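Long-range contact in germination protein (Bacillus megaterium, PDB 6O59), which probably takes part in sensing nutrients that trigger spore germination, this chain being the N-terminal domain of the receptor's A subunit: residues T182-A193 with L247-D257. Sequence-based numbering, arbitrary orientation.
Sequences TDVTLMYIHGIA and LLEGRIAIFVD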
loop_
_atom_site.group_PDB
_atom_site.type_symbol
_atom_site.label_atom_id
_atom_site.label_comp_id
_atom_site.label_asym_id
_atom_site.label_seq_id
_atom_site.Cartn_x
_atom_site.Cartn_y
_atom_site.Cartn_z
ATOM N N THR A 182 15.369 5.865 13.099
ATOM C CA THR A 182 15.407 5.545 11.673
ATOM C C THR A 182 14.036 5.021 11.272
ATOM O O THR A 182 13.460 4.180 11.976
ATOM C CB THR A 182 16.534 4.515 11.354
ATOM O OG1 THR A 182 17.803 5.024 11.790
ATOM C CG2 THR A 182 16.617 4.172 9.889
ATOM N N ASP A 183 13.525 5.509 10.138
ATOM C CA ASP A 183 12.244 5.075 9.596
ATOM C C ASP A 183 12.403 3.716 8.949
ATOM O O ASP A 183 13.385 3.456 8.246
ATOM C CB ASP A 183 11.665 6.106 8.624
ATOM C CG ASP A 183 11.191 7.345 9.339
ATOM O OD1 ASP A 183 10.115 7.292 9.955
ATOM O OD2 ASP A 183 11.915 8.360 9.308
ATOM N N VAL A 184 11.447 2.838 9.240
ATOM C CA VAL A 184 11.425 1.456 8.802
ATOM C C VAL A 184 9.999 1.063 8.421
ATOM O O VAL A 184 9.058 1.471 9.105
ATOM C CB VAL A 184 11.985 0.579 9.970
ATOM C CG1 VAL A 184 11.380 -0.820 10.005
ATOM C CG2 VAL A 184 13.502 0.505 9.912
ATOM N N THR A 185 9.838 0.262 7.346
ATOM C CA THR A 185 8.546 -0.304 6.971
ATOM C C THR A 185 8.691 -1.844 6.949
ATOM O O THR A 185 9.576 -2.394 6.294
ATOM C CB THR A 185 7.963 0.303 5.686
ATOM O OG1 THR A 185 7.610 1.659 5.956
ATOM C CG2 THR A 185 6.704 -0.434 5.215
ATOM N N LEU A 186 7.825 -2.502 7.711
ATOM C CA LEU A 186 7.695 -3.948 7.878
ATOM C C LEU A 186 6.578 -4.484 6.945
ATOM O O LEU A 186 5.536 -3.851 6.826
ATOM C CB LEU A 186 7.341 -4.182 9.354
ATOM C CG LEU A 186 7.365 -5.607 9.904
ATOM C CD1 LEU A 186 7.809 -5.601 11.331
ATOM C CD2 LEU A 186 5.988 -6.254 9.835
ATOM N N MET A 187 6.789 -5.642 6.315
ATOM C CA MET A 187 5.849 -6.306 5.404
ATOM C C MET A 187 5.630 -7.774 5.752
ATOM O O MET A 187 6.594 -8.479 6.059
ATOM C CB MET A 187 6.403 -6.272 3.974
ATOM C CG MET A 187 5.893 -5.198 3.128
ATOM S SD MET A 187 6.735 -5.452 1.554
ATOM C CE MET A 187 6.682 -3.814 0.906
ATOM N N TYR A 188 4.388 -8.257 5.589
ATOM C CA TYR A 188 4.003 -9.658 5.766
ATOM C C TYR A 188 2.654 -9.881 5.094
ATOM O O TYR A 188 1.872 -8.933 4.984
ATOM C CB TYR A 188 3.971 -10.069 7.259
ATOM C CG TYR A 188 2.905 -9.371 8.078
ATOM C CD1 TYR A 188 3.124 -8.107 8.622
ATOM C CD2 TYR A 188 1.677 -9.990 8.331
ATOM C CE1 TYR A 188 2.139 -7.460 9.373
ATOM C CE2 TYR A 188 0.686 -9.353 9.077
ATOM C CZ TYR A 188 0.920 -8.091 9.600
ATOM O OH TYR A 188 -0.069 -7.478 10.337
ATOM N N ILE A 189 2.375 -11.127 4.643
ATOM C CA ILE A 189 1.081 -11.419 4.045
ATOM C C ILE A 189 0.222 -12.025 5.143
ATOM O O ILE A 189 0.462 -13.161 5.587
ATOM C CB ILE A 189 1.099 -12.289 2.742
ATOM C CG1 ILE A 189 1.961 -11.644 1.633
ATOM C CG2 ILE A 189 -0.337 -12.536 2.229
ATOM C CD1 ILE A 189 2.255 -12.537 0.416
ATOM N N HIS A 190 -0.772 -11.245 5.588
ATOM C CA HIS A 190 -1.758 -11.640 6.588
ATOM C C HIS A 190 -2.468 -12.935 6.147
ATOM O O HIS A 190 -2.984 -13.010 5.032
ATOM C CB HIS A 190 -2.764 -10.498 6.772
ATOM C CG HIS A 190 -3.983 -10.905 7.525
ATOM N ND1 HIS A 190 -3.975 -11.001 8.894
ATOM C CD2 HIS A 190 -5.200 -11.270 7.063
ATOM C CE1 HIS A 190 -5.187 -11.409 9.231
ATOM N NE2 HIS A 190 -5.956 -11.590 8.160
ATOM N N GLY A 191 -2.457 -13.944 7.003
ATOM C CA GLY A 191 -3.083 -15.225 6.685
ATOM C C GLY A 191 -2.117 -16.273 6.175
ATOM O O GLY A 191 -2.419 -17.468 6.231
ATOM N N ILE A 192 -0.960 -15.831 5.645
ATOM C CA ILE A 192 0.105 -16.713 5.169
ATOM C C ILE A 192 1.182 -16.720 6.262
ATOM O O ILE A 192 1.559 -17.794 6.734
ATOM C CB ILE A 192 0.625 -16.331 3.754
ATOM C CG1 ILE A 192 -0.445 -16.678 2.688
ATOM C CG2 ILE A 192 1.934 -17.054 3.447
ATOM C CD1 ILE A 192 -0.230 -16.131 1.255
ATOM N N ALA A 193 1.626 -15.524 6.705
ATOM C CA ALA A 193 2.598 -15.407 7.781
ATOM C C ALA A 193 1.982 -15.821 9.120
ATOM O O ALA A 193 0.809 -15.524 9.381
ATOM C CB ALA A 193 3.123 -13.987 7.867
ATOM N N LEU A 247 7.817 -13.519 0.959
ATOM C CA LEU A 247 6.536 -13.058 1.501
ATOM C C LEU A 247 5.452 -14.120 1.283
ATOM O O LEU A 247 4.671 -14.360 2.199
ATOM C CB LEU A 247 6.098 -11.708 0.909
ATOM C CG LEU A 247 6.819 -10.475 1.424
ATOM C CD1 LEU A 247 6.543 -9.308 0.517
ATOM C CD2 LEU A 247 6.464 -10.158 2.876
ATOM N N LEU A 248 5.457 -14.804 0.117
ATOM C CA LEU A 248 4.482 -15.862 -0.180
ATOM C C LEU A 248 4.762 -17.138 0.627
ATOM O O LEU A 248 3.897 -18.012 0.692
ATOM C CB LEU A 248 4.415 -16.185 -1.684
ATOM C CG LEU A 248 3.958 -15.048 -2.596
ATOM C CD1 LEU A 248 4.530 -15.204 -3.969
ATOM C CD2 LEU A 248 2.440 -14.916 -2.632
ATOM N N GLU A 249 5.949 -17.237 1.256
ATOM C CA GLU A 249 6.328 -18.375 2.112
ATOM C C GLU A 249 5.900 -18.163 3.573
ATOM O O GLU A 249 5.980 -19.103 4.352
ATOM C CB GLU A 249 7.855 -18.594 2.093
ATOM C CG GLU A 249 8.423 -19.231 0.847
ATOM C CD GLU A 249 9.933 -19.147 0.741
ATOM O OE1 GLU A 249 10.621 -19.258 1.785
ATOM O OE2 GLU A 249 10.430 -18.970 -0.396
ATOM N N GLY A 250 5.518 -16.938 3.949
ATOM C CA GLY A 250 5.158 -16.618 5.330
ATOM C C GLY A 250 6.209 -15.823 6.092
ATOM O O GLY A 250 6.100 -15.657 7.315
ATOM N N ARG A 251 7.237 -15.313 5.376
ATOM C CA ARG A 251 8.311 -14.523 5.960
ATOM C C ARG A 251 7.923 -13.048 5.989
ATOM O O ARG A 251 6.898 -12.659 5.410
ATOM C CB ARG A 251 9.635 -14.726 5.208
ATOM C CG ARG A 251 10.005 -16.187 5.049
ATOM C CD ARG A 251 11.488 -16.423 5.180
ATOM N NE ARG A 251 11.837 -17.627 4.439
ATOM C CZ ARG A 251 13.065 -18.098 4.295
ATOM N NH1 ARG A 251 13.281 -19.179 3.561
ATOM N NH2 ARG A 251 14.094 -17.471 4.848
ATOM N N ILE A 252 8.747 -12.246 6.689
ATOM C CA ILE A 252 8.579 -10.820 6.932
ATOM C C ILE A 252 9.687 -10.040 6.197
ATOM O O ILE A 252 10.866 -10.392 6.310
ATOM C CB ILE A 252 8.579 -10.548 8.480
ATOM C CG1 ILE A 252 7.307 -11.092 9.146
ATOM C CG2 ILE A 252 8.755 -9.047 8.824
ATOM C CD1 ILE A 252 7.355 -12.513 9.612
ATOM N N ALA A 253 9.301 -8.985 5.458
ATOM C CA ALA A 253 10.248 -8.120 4.746
ATOM C C ALA A 253 10.391 -6.764 5.478
ATOM O O ALA A 253 9.399 -6.170 5.874
ATOM C CB ALA A 253 9.811 -7.915 3.297
ATOM N N ILE A 254 11.627 -6.311 5.699
ATOM C CA ILE A 254 11.900 -5.043 6.381
ATOM C C ILE A 254 12.668 -4.139 5.448
ATOM O O ILE A 254 13.683 -4.551 4.881
ATOM C CB ILE A 254 12.657 -5.242 7.726
ATOM C CG1 ILE A 254 11.885 -6.175 8.685
ATOM C CG2 ILE A 254 12.996 -3.906 8.391
ATOM C CD1 ILE A 254 12.780 -7.154 9.410
ATOM N N PHE A 255 12.183 -2.906 5.301
ATOM C CA PHE A 255 12.831 -1.860 4.517
ATOM C C PHE A 255 13.263 -0.740 5.440
ATOM O O PHE A 255 12.421 -0.114 6.094
ATOM C CB PHE A 255 11.919 -1.327 3.397
ATOM C CG PHE A 255 11.675 -2.357 2.332
ATOM C CD1 PHE A 255 12.627 -2.604 1.356
ATOM C CD2 PHE A 255 10.509 -3.125 2.336
ATOM C CE1 PHE A 255 12.411 -3.570 0.393
ATOM C CE2 PHE A 255 10.282 -4.077 1.350
ATOM C CZ PHE A 255 11.232 -4.290 0.383
ATOM N N VAL A 256 14.586 -0.525 5.522
ATOM C CA VAL A 256 15.204 0.515 6.342
ATOM C C VAL A 256 15.566 1.710 5.440
ATOM O O VAL A 256 16.093 1.519 4.342
ATOM C CB VAL A 256 16.434 -0.040 7.096
ATOM C CG1 VAL A 256 16.990 0.982 8.083
ATOM C CG2 VAL A 256 16.088 -1.345 7.811
ATOM N N ASP A 257 15.266 2.933 5.911
ATOM C CA ASP A 257 15.556 4.177 5.210
ATOM C C ASP A 257 17.055 4.313 4.946
ATOM O O ASP A 257 17.875 4.199 5.868
ATOM C CB ASP A 257 15.032 5.373 6.024
ATOM C CG ASP A 257 15.051 6.715 5.317
ATOM O OD1 ASP A 257 14.988 6.733 4.074
ATOM O OD2 ASP A 257 15.087 7.748 6.011
#
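Strands 182-189 and 252-256 are antiparallel neighbours inside a five-stranded antiparallel sheet of strand order 1-2-4-5-3 (169-176, 182-189, 252-256, 262-265, 235-237 across it); their segment axes run at 162° and approach to 4.6 Å. T185 with F255 and M187 with A253 are the hydrogen-bonded pairs. T185 N gives to F255 O at 2.9 Å, and F255 N gives back to T185 O. D257 N reaches D183 O and extends the pairing by one bond.

V184, L186, I254 and V256 share one face, and there V184 splits its branches: CG1 meets I254 CG2, while CG2 lies alongside V256 CG2. L186 and I252 carry this face toward helix 195-206, against L205 and I201 respectively.

The other face, packed by helix 153-163, centres on M187. Its chain, extended beyond CG (chi2 -180°), carries the sulfur to the rim of the F255 ring, a Met-aromatic contact with SD 5.2 Å from the ring centroid and 85° off its normal. M187 SD also touches L247 CD1 at 4.0 Å, tying the last turn of helix 240-248 to the sheet, and F149 meets the F255 ring edge-to-face.

That helix terminates in a Schellman motif, with G250 at positive phi. Beyond strand 182-189, the turn doubles back against this terminus: I192 CG2 rests 3.5 Å from L248 O, and A193 CB lies 3.5 Å from G250 O.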